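Long-range contact in ABC transporter, substrate binding protein (Mannopine) (PDB 5L9S), which probably serves as the periplasmic solute-binding component of an ABC transporter, capturing mannopine for uptake: residues A[107-119]-A[199-212]. Sequence-based numbering, arbitrary orientation.
Sequences QSTSTLLAYKLNE and FRNDEYRVGQIWLT. With ACT (acetate ion), chain C.
Ala114 and Gly207 form a hydrogen-bonded antiparallel pair at the middle of the contact between strands 103-116 and 206-210 of the mixed sheet. Each amide reaches the other's carbonyl at 2.9 Å (Ala114 N to Gly207 O, Gly207 N to Ala114 O), and Leu112 with Ile209 repeats the exchange at the next hydrogen-bonded pair. Small residues suit this tight part: Gly207 leaves room for the Tyr204 ring, whose CE1 would crowd a CB there, while Ala114 CB packs 3.7 Å from Ile209 CG1. On the opposite face, Leu113 CD1 meets Val206 CG1 at 3.6 Å, carried there by chi2 together with a CG anti to the backbone N (chi1 172°). Where helix 211-219 begins, Leu211 N donates to Ser110 O from above the carbonyl plane, and their CB atoms touch.

The other end is looser and partly exposed. Lys116, extended throughout, sets its N and CA at the Phe199 ring edge, brings CB 3.7 Å from CZ, and lays CD over one face of the Arg205 guanidinium. Its NZ forms a salt bridge to Asp202 OD1 (3.3 Å) whose hydrogen bond is weak. Tyr115 OH donates to OXT of an acetate (2.9 Å), probably from the crystallisation liquor. Backbone bonds and apolar packing thus hold the strands, while Asp202 probably eases the 3.9 Å approach of Lys116 NZ to Arg205 NH1, through charge alone on the long Arg205 side.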
ATOM      1  N   GLN A 107       0.289   4.960   5.986  1.00 36.67           N
ATOM      2  CA  GLN A 107      -0.945   4.191   5.824  1.00 35.41           C
ATOM      3  C   GLN A 107      -0.716   3.091   4.799  1.00 44.08           C
ATOM      4  O   GLN A 107       0.184   3.225   3.967  1.00 44.74           O
ATOM      5  CB  GLN A 107      -2.119   5.105   5.407  1.00 35.11           C
ATOM      6  CG  GLN A 107      -1.835   6.047   4.231  1.00 45.60           C
ATOM      7  CD  GLN A 107      -1.843   5.469   2.836  1.00 59.38           C
ATOM      8  OE1 GLN A 107      -1.432   6.157   1.898  1.00 52.75           O
ATOM      9  NE2 GLN A 107      -2.292   4.226   2.628  1.00 55.22           N
ATOM     10  N   SER A 108      -1.559   2.043   4.806  1.00 41.33           N
ATOM     11  CA  SER A 108      -1.432   0.944   3.844  1.00 39.92           C
ATOM     12  C   SER A 108      -2.747   0.660   3.112  1.00 42.16           C
ATOM     13  O   SER A 108      -3.839   0.910   3.613  1.00 42.14           O
ATOM     14  CB  SER A 108      -0.861  -0.317   4.489  1.00 43.80           C
ATOM     15  OG  SER A 108       0.475  -0.177   4.931  1.00 53.25           O
ATOM     16  N   THR A 109      -2.621   0.158   1.911  1.00 39.53           N
ATOM     17  CA  THR A 109      -3.746  -0.103   1.063  1.00 40.66           C
ATOM     18  C   THR A 109      -3.717  -1.580   0.718  1.00 44.26           C
ATOM     19  O   THR A 109      -2.650  -2.202   0.718  1.00 45.16           O
ATOM     20  CB  THR A 109      -3.739   0.942  -0.084  1.00 58.99           C
ATOM     21  OG1 THR A 109      -4.319   2.130   0.459  1.00 61.61           O
ATOM     22  CG2 THR A 109      -4.576   0.545  -1.266  1.00 64.53           C
ATOM     23  N   SER A 110      -4.889  -2.149   0.475  1.00 38.54           N
ATOM     24  CA  SER A 110      -5.011  -3.553   0.154  1.00 37.40           C
ATOM     25  C   SER A 110      -5.263  -3.816  -1.327  1.00 40.55           C
ATOM     26  O   SER A 110      -5.906  -3.025  -2.017  1.00 39.93           O
ATOM     27  CB  SER A 110      -6.110  -4.197   0.996  1.00 38.45           C
ATOM     28  OG  SER A 110      -5.801  -4.207   2.380  1.00 46.37           O
ATOM     29  N   THR A 111      -4.711  -4.924  -1.805  1.00 37.15           N
ATOM     30  CA  THR A 111      -4.915  -5.479  -3.142  1.00 37.58           C
ATOM     31  C   THR A 111      -5.395  -6.871  -2.765  1.00 40.70           C
ATOM     32  O   THR A 111      -4.701  -7.601  -2.069  1.00 40.47           O
ATOM     33  CB  THR A 111      -3.638  -5.469  -4.025  1.00 44.39           C
ATOM     34  OG1 THR A 111      -3.081  -4.154  -4.080  1.00 41.65           O
ATOM     35  CG2 THR A 111      -3.930  -5.888  -5.447  1.00 37.23           C
ATOM     36  N   LEU A 112      -6.635  -7.171  -3.085  1.00 37.53           N
ATOM     37  CA  LEU A 112      -7.223  -8.423  -2.664  1.00 37.77           C
ATOM     38  C   LEU A 112      -8.114  -9.067  -3.706  1.00 41.18           C
ATOM     39  O   LEU A 112      -8.334  -8.514  -4.785  1.00 40.99           O
ATOM     40  CB  LEU A 112      -8.023  -8.218  -1.342  1.00 37.20           C
ATOM     41  CG  LEU A 112      -8.840  -6.929  -1.095  1.00 39.09           C
ATOM     42  CD1 LEU A 112      -9.886  -6.658  -2.191  1.00 39.61           C
ATOM     43  CD2 LEU A 112      -9.515  -7.012   0.211  1.00 40.67           C
ATOM     44  N   LEU A 113      -8.655 -10.225  -3.332  1.00 36.58           N
ATOM     45  CA  LEU A 113      -9.575 -11.016  -4.097  1.00 37.10           C
ATOM     46  C   LEU A 113     -10.950 -10.411  -3.906  1.00 40.13           C
ATOM     47  O   LEU A 113     -11.443 -10.319  -2.785  1.00 38.58           O
ATOM     48  CB  LEU A 113      -9.544 -12.470  -3.576  1.00 38.58           C
ATOM     49  CG  LEU A 113     -10.591 -13.442  -4.142  1.00 45.67           C
ATOM     50  CD1 LEU A 113     -10.379 -13.691  -5.580  1.00 46.53           C
ATOM     51  CD2 LEU A 113     -10.537 -14.726  -3.432  1.00 50.52           C
ATOM     52  N   ALA A 114     -11.541  -9.965  -4.999  1.00 39.16           N
ATOM     53  CA  ALA A 114     -12.877  -9.404  -5.040  1.00 40.06           C
ATOM     54  C   ALA A 114     -13.653 -10.237  -6.067  1.00 46.53           C
ATOM     55  O   ALA A 114     -13.064 -10.792  -7.006  1.00 45.66           O
ATOM     56  CB  ALA A 114     -12.821  -7.957  -5.458  1.00 40.29           C
ATOM     57  N   TYR A 115     -14.963 -10.375  -5.845  1.00 43.37           N
ATOM     58  CA  TYR A 115     -15.848 -11.184  -6.673  1.00 43.62           C
ATOM     59  C   TYR A 115     -17.263 -10.602  -6.789  1.00 46.83           C
ATOM     60  O   TYR A 115     -17.709  -9.867  -5.899  1.00 43.52           O
ATOM     61  CB  TYR A 115     -15.909 -12.620  -6.090  1.00 44.48           C
ATOM     62  CG  TYR A 115     -16.194 -12.642  -4.606  1.00 44.40           C
ATOM     63  CD1 TYR A 115     -17.487 -12.472  -4.122  1.00 46.41           C
ATOM     64  CD2 TYR A 115     -15.164 -12.779  -3.680  1.00 44.37           C
ATOM     65  CE1 TYR A 115     -17.744 -12.401  -2.758  1.00 46.58           C
ATOM     66  CE2 TYR A 115     -15.412 -12.717  -2.305  1.00 44.92           C
ATOM     67  CZ  TYR A 115     -16.710 -12.552  -1.849  1.00 53.26           C
ATOM     68  OH  TYR A 115     -16.984 -12.484  -0.501  1.00 56.85           O
ATOM     69  N   LYS A 116     -17.990 -10.972  -7.871  1.00 46.68           N
ATOM     70  CA  LYS A 116     -19.415 -10.618  -8.004  1.00 48.89           C
ATOM     71  C   LYS A 116     -20.180 -11.655  -7.194  1.00 54.14           C
ATOM     72  O   LYS A 116     -19.888 -12.846  -7.315  1.00 53.91           O
ATOM     73  CB  LYS A 116     -19.903 -10.659  -9.469  1.00 53.57           C
ATOM     74  CG  LYS A 116     -21.313 -10.097  -9.645  1.00 53.01           C
ATOM     75  CD  LYS A 116     -21.725 -10.027 -11.063  1.00 73.92           C
ATOM     76  CE  LYS A 116     -23.198  -9.717 -11.218  1.00 89.38           C
ATOM     77  NZ  LYS A 116     -23.604  -9.657 -12.651  1.00 96.35           N
ATOM     78  N   LEU A 117     -21.131 -11.220  -6.363  1.00 52.78           N
ATOM     79  CA  LEU A 117     -21.924 -12.141  -5.549  1.00 54.53           C
ATOM     80  C   LEU A 117     -22.816 -13.006  -6.431  1.00 66.89           C
ATOM     81  O   LEU A 117     -23.539 -12.486  -7.288  1.00 69.48           O
ATOM     82  CB  LEU A 117     -22.755 -11.413  -4.476  1.00 53.72           C
ATOM     83  CG  LEU A 117     -22.053 -10.376  -3.587  1.00 54.36           C
ATOM     84  CD1 LEU A 117     -23.059  -9.671  -2.705  1.00 55.09           C
ATOM     85  CD2 LEU A 117     -21.000 -11.006  -2.718  1.00 54.53           C
ATOM     86  N   ASN A 118     -22.699 -14.325  -6.301  1.00 67.15           N
ATOM     87  CA  ASN A 118     -23.545 -15.208  -7.088  1.00 71.73           C
ATOM     88  C   ASN A 118     -24.747 -15.615  -6.272  1.00 78.76           C
ATOM     89  O   ASN A 118     -24.686 -15.587  -5.037  1.00 75.79           O
ATOM     90  CB  ASN A 118     -22.789 -16.382  -7.709  1.00 77.95           C
ATOM     91  CG  ASN A 118     -21.736 -16.976  -6.836  1.00112.79           C
ATOM     92  OD1 ASN A 118     -20.548 -17.005  -7.187  1.00108.58           O
ATOM     93  ND2 ASN A 118     -22.141 -17.404  -5.655  1.00110.15           N
ATOM     94  N   GLU A 119     -25.855 -15.942  -6.976  1.00 81.51           N
ATOM     95  CA  GLU A 119     -27.177 -16.251  -6.434  1.00 84.42           C
ATOM     96  C   GLU A 119     -27.196 -17.360  -5.364  1.00 89.03           C
ATOM     97  O   GLU A 119     -27.906 -17.201  -4.365  1.00 89.08           O
ATOM     98  CB  GLU A 119     -28.192 -16.538  -7.560  1.00 90.07           C
ATOM     99  CG  GLU A 119     -27.961 -17.783  -8.411  1.00106.47           C
ATOM    100  CD  GLU A 119     -29.193 -18.280  -9.157  1.00138.97           C
ATOM    101  OE1 GLU A 119     -29.122 -18.417 -10.401  1.00139.04           O
ATOM    102  OE2 GLU A 119     -30.229 -18.531  -8.498  1.00135.04           O
ATOM    103  N   PHE A 199     -15.954  -4.376 -14.140  1.00 52.50           N
ATOM    104  CA  PHE A 199     -16.894  -4.960 -13.210  1.00 51.53           C
ATOM    105  C   PHE A 199     -18.325  -4.464 -13.497  1.00 57.51           C
ATOM    106  O   PHE A 199     -19.245  -5.290 -13.502  1.00 60.22           O
ATOM    107  CB  PHE A 199     -16.481  -4.700 -11.749  1.00 50.41           C
ATOM    108  CG  PHE A 199     -17.259  -5.559 -10.776  1.00 51.48           C
ATOM    109  CD1 PHE A 199     -18.506  -5.137 -10.278  1.00 54.11           C
ATOM    110  CD2 PHE A 199     -16.766  -6.796 -10.367  1.00 52.79           C
ATOM    111  CE1 PHE A 199     -19.234  -5.942  -9.399  1.00 54.02           C
ATOM    112  CE2 PHE A 199     -17.495  -7.596  -9.477  1.00 54.85           C
ATOM    113  CZ  PHE A 199     -18.723  -7.164  -9.006  1.00 52.64           C
ATOM    114  N   ARG A 200     -18.508  -3.137 -13.746  1.00 53.73           N
ATOM    115  CA  ARG A 200     -19.795  -2.513 -14.080  1.00 56.08           C
ATOM    116  C   ARG A 200     -20.410  -3.170 -15.304  1.00 65.62           C
ATOM    117  O   ARG A 200     -21.618  -3.379 -15.332  1.00 69.47           O
ATOM    118  CB  ARG A 200     -19.623  -1.013 -14.376  1.00 56.23           C
ATOM    119  CG  ARG A 200     -19.292  -0.157 -13.193  1.00 57.15           C
ATOM    120  CD  ARG A 200     -19.252   1.268 -13.631  1.00 66.18           C
ATOM    121  NE  ARG A 200     -18.896   2.110 -12.516  1.00 68.12           N
ATOM    122  CZ  ARG A 200     -18.030   3.109 -12.588  1.00 77.94           C
ATOM    123  NH1 ARG A 200     -17.788   3.855 -11.520  1.00 60.03           N
ATOM    124  NH2 ARG A 200     -17.359   3.340 -13.713  1.00 63.39           N
ATOM    125  N   ASN A 201     -19.584  -3.473 -16.320  1.00 63.70           N
ATOM    126  CA  ASN A 201     -19.990  -4.089 -17.584  1.00 67.63           C
ATOM    127  C   ASN A 201     -20.089  -5.612 -17.493  1.00 75.24           C
ATOM    128  O   ASN A 201     -20.529  -6.254 -18.442  1.00 77.86           O
ATOM    129  CB  ASN A 201     -19.037  -3.661 -18.704  1.00 65.25           C
ATOM    130  CG  ASN A 201     -19.109  -2.185 -19.004  1.00 77.29           C
ATOM    131  OD1 ASN A 201     -20.189  -1.609 -19.166  1.00 74.55           O
ATOM    132  ND2 ASN A 201     -17.963  -1.532 -19.063  1.00 67.80           N
ATOM    133  N   ASP A 202     -19.707  -6.180 -16.337  1.00 72.37           N
ATOM    134  CA  ASP A 202     -19.703  -7.611 -16.031  1.00 73.88           C
ATOM    135  C   ASP A 202     -18.733  -8.378 -16.941  1.00 80.53           C
ATOM    136  O   ASP A 202     -19.067  -9.446 -17.460  1.00 82.99           O
ATOM    137  CB  ASP A 202     -21.135  -8.204 -16.034  1.00 79.35           C
ATOM    138  CG  ASP A 202     -21.282  -9.477 -15.211  1.00100.67           C
ATOM    139  OD1 ASP A 202     -20.645  -9.568 -14.125  1.00 99.24           O
ATOM    140  OD2 ASP A 202     -22.046 -10.379 -15.644  1.00113.36           O
ATOM    141  N   GLU A 203     -17.527  -7.813 -17.138  1.00 76.09           N
ATOM    142  CA  GLU A 203     -16.448  -8.389 -17.958  1.00 76.59           C
ATOM    143  C   GLU A 203     -15.640  -9.449 -17.170  1.00 76.93           C
ATOM    144  O   GLU A 203     -14.888 -10.234 -17.766  1.00 80.00           O
ATOM    145  CB  GLU A 203     -15.531  -7.292 -18.532  1.00 77.68           C
ATOM    146  CG  GLU A 203     -16.174  -6.429 -19.616  1.00 91.89           C
ATOM    147  CD  GLU A 203     -15.357  -5.239 -20.093  1.00111.57           C
ATOM    148  OE1 GLU A 203     -15.930  -4.133 -20.232  1.00100.12           O
ATOM    149  OE2 GLU A 203     -14.140  -5.412 -20.329  1.00107.71           O
ATOM    150  N   TYR A 204     -15.812  -9.467 -15.839  1.00 66.66           N
ATOM    151  CA  TYR A 204     -15.202 -10.431 -14.922  1.00 64.12           C
ATOM    152  C   TYR A 204     -16.064 -10.577 -13.685  1.00 65.29           C
ATOM    153  O   TYR A 204     -16.797  -9.626 -13.294  1.00 65.48           O
ATOM    154  CB  TYR A 204     -13.736 -10.098 -14.540  1.00 62.46           C
ATOM    155  CG  TYR A 204     -13.561  -8.922 -13.608  1.00 60.50           C
ATOM    156  CD1 TYR A 204     -13.510  -9.101 -12.226  1.00 59.29           C
ATOM    157  CD2 TYR A 204     -13.373  -7.641 -14.106  1.00 61.30           C
ATOM    158  CE1 TYR A 204     -13.310  -8.024 -11.366  1.00 57.30           C
ATOM    159  CE2 TYR A 204     -13.192  -6.557 -13.261  1.00 59.80           C
ATOM    160  CZ  TYR A 204     -13.123  -6.752 -11.893  1.00 65.88           C
ATOM    161  OH  TYR A 204     -12.909  -5.663 -11.081  1.00 63.55           O
ATOM    162  N   ARG A 205     -15.943 -11.769 -13.069  1.00 58.79           N
ATOM    163  CA  ARG A 205     -16.669 -12.179 -11.872  1.00 57.77           C
ATOM    164  C   ARG A 205     -15.736 -12.471 -10.668  1.00 55.89           C
ATOM    165  O   ARG A 205     -16.206 -12.480  -9.530  1.00 54.82           O
ATOM    166  CB  ARG A 205     -17.590 -13.376 -12.180  1.00 61.64           C
ATOM    167  CG  ARG A 205     -18.726 -13.038 -13.149  1.00 78.98           C
ATOM    168  CD  ARG A 205     -19.796 -14.111 -13.172  1.00 94.77           C
ATOM    169  NE  ARG A 205     -20.737 -13.970 -12.058  1.00108.09           N
ATOM    170  CZ  ARG A 205     -22.009 -13.598 -12.190  1.00131.71           C
ATOM    171  NH1 ARG A 205     -22.513 -13.338 -13.392  1.00120.94           N
ATOM    172  NH2 ARG A 205     -22.790 -13.500 -11.121  1.00122.55           N
ATOM    173  N   VAL A 206     -14.438 -12.735 -10.921  1.00 48.54           N
ATOM    174  CA  VAL A 206     -13.429 -12.995  -9.891  1.00 45.70           C
ATOM    175  C   VAL A 206     -12.142 -12.270 -10.278  1.00 47.00           C
ATOM    176  O   VAL A 206     -11.637 -12.498 -11.368  1.00 48.49           O
ATOM    177  CB  VAL A 206     -13.163 -14.504  -9.690  1.00 50.60           C
ATOM    178  CG1 VAL A 206     -12.169 -14.723  -8.555  1.00 48.26           C
ATOM    179  CG2 VAL A 206     -14.454 -15.270  -9.422  1.00 52.27           C
ATOM    180  N   GLY A 207     -11.618 -11.416  -9.399  1.00 39.14           N
ATOM    181  CA  GLY A 207     -10.414 -10.667  -9.718  1.00 37.04           C
ATOM    182  C   GLY A 207      -9.588 -10.149  -8.574  1.00 42.56           C
ATOM    183  O   GLY A 207     -10.038 -10.128  -7.435  1.00 42.33           O
ATOM    184  N   GLN A 208      -8.346  -9.765  -8.878  1.00 41.04           N
ATOM    185  CA  GLN A 208      -7.430  -9.165  -7.929  1.00 39.99           C
ATOM    186  C   GLN A 208      -7.515  -7.669  -8.232  1.00 46.67           C
ATOM    187  O   GLN A 208      -7.100  -7.229  -9.311  1.00 44.87           O
ATOM    188  CB  GLN A 208      -6.003  -9.699  -8.111  1.00 40.88           C
ATOM    189  CG  GLN A 208      -4.980  -8.943  -7.285  1.00 46.71           C
ATOM    190  CD  GLN A 208      -3.596  -9.519  -7.428  1.00 56.07           C
ATOM    191  OE1 GLN A 208      -3.209 -10.460  -6.743  1.00 56.95           O
ATOM    192  NE2 GLN A 208      -2.792  -8.936  -8.264  1.00 54.02           N
ATOM    193  N   ILE A 209      -8.166  -6.911  -7.337  1.00 44.31           N
ATOM    194  CA  ILE A 209      -8.337  -5.462  -7.512  1.00 44.10           C
ATOM    195  C   ILE A 209      -7.950  -4.711  -6.233  1.00 45.45           C
ATOM    196  O   ILE A 209      -7.613  -5.351  -5.242  1.00 43.01           O
ATOM    197  CB  ILE A 209      -9.740  -5.076  -8.058  1.00 48.52           C
ATOM    198  CG1 ILE A 209     -10.842  -5.263  -7.013  1.00 48.28           C
ATOM    199  CG2 ILE A 209     -10.059  -5.815  -9.384  1.00 53.38           C
ATOM    200  CD1 ILE A 209     -12.213  -4.672  -7.419  1.00 60.63           C
ATOM    201  N   TRP A 210      -7.949  -3.370  -6.262  1.00 43.13           N
ATOM    202  CA  TRP A 210      -7.644  -2.593  -5.061  1.00 42.30           C
ATOM    203  C   TRP A 210      -8.906  -2.503  -4.194  1.00 45.02           C
ATOM    204  O   TRP A 210     -10.000  -2.268  -4.722  1.00 45.08           O
ATOM    205  CB  TRP A 210      -7.180  -1.162  -5.405  1.00 42.21           C
ATOM    206  CG  TRP A 210      -5.876  -1.019  -6.142  1.00 44.85           C
ATOM    207  CD1 TRP A 210      -4.702  -1.674  -5.888  1.00 47.91           C
ATOM    208  CD2 TRP A 210      -5.591  -0.077  -7.193  1.00 46.06           C
ATOM    209  NE1 TRP A 210      -3.735  -1.279  -6.792  1.00 48.49           N
ATOM    210  CE2 TRP A 210      -4.249  -0.283  -7.589  1.00 50.35           C
ATOM    211  CE3 TRP A 210      -6.357   0.893  -7.872  1.00 48.91           C
ATOM    212  CZ2 TRP A 210      -3.642   0.475  -8.598  1.00 51.18           C
ATOM    213  CZ3 TRP A 210      -5.748   1.656  -8.865  1.00 51.60           C
ATOM    214  CH2 TRP A 210      -4.417   1.428  -9.236  1.00 52.44           C
ATOM    215  N   LEU A 211      -8.757  -2.645  -2.860  1.00 41.36           N
ATOM    216  CA  LEU A 211      -9.866  -2.478  -1.914  1.00 40.83           C
ATOM    217  C   LEU A 211     -10.598  -1.135  -2.098  1.00 43.48           C
ATOM    218  O   LEU A 211     -11.817  -1.104  -2.011  1.00 45.05           O
ATOM    219  CB  LEU A 211      -9.410  -2.653  -0.462  1.00 39.71           C
ATOM    220  CG  LEU A 211     -10.492  -2.647   0.643  1.00 42.56           C
ATOM    221  CD1 LEU A 211     -11.662  -3.563   0.304  1.00 42.05           C
ATOM    222  CD2 LEU A 211      -9.897  -3.013   1.969  1.00 42.84           C
ATOM    223  N   THR A 212      -9.865  -0.067  -2.408  1.00 39.18           N
ATOM    224  CA  THR A 212     -10.400   1.279  -2.673  1.00 40.45           C
ATOM    225  C   THR A 212     -11.453   1.259  -3.795  1.00 43.96           C
ATOM    226  O   THR A 212     -12.532   1.849  -3.641  1.00 44.76           O
ATOM    227  CB  THR A 212      -9.227   2.247  -2.943  1.00 52.61           C
ATOM    228  OG1 THR A 212      -8.573   2.470  -1.698  1.00 56.33           O
ATOM    229  CG2 THR A 212      -9.662   3.595  -3.514  1.00 57.60           C
TER
HETATM  230  C   ACT C 401     -20.174 -12.165   0.742  1.00 83.77           C
HETATM  231  O   ACT C 401     -19.677 -11.005   0.556  1.00 82.54           O
HETATM  232  OXT ACT C 401     -19.697 -13.255   0.296  1.00 84.18           O
HETATM  233  CH3 ACT C 401     -21.476 -12.270   1.591  1.00 82.25           C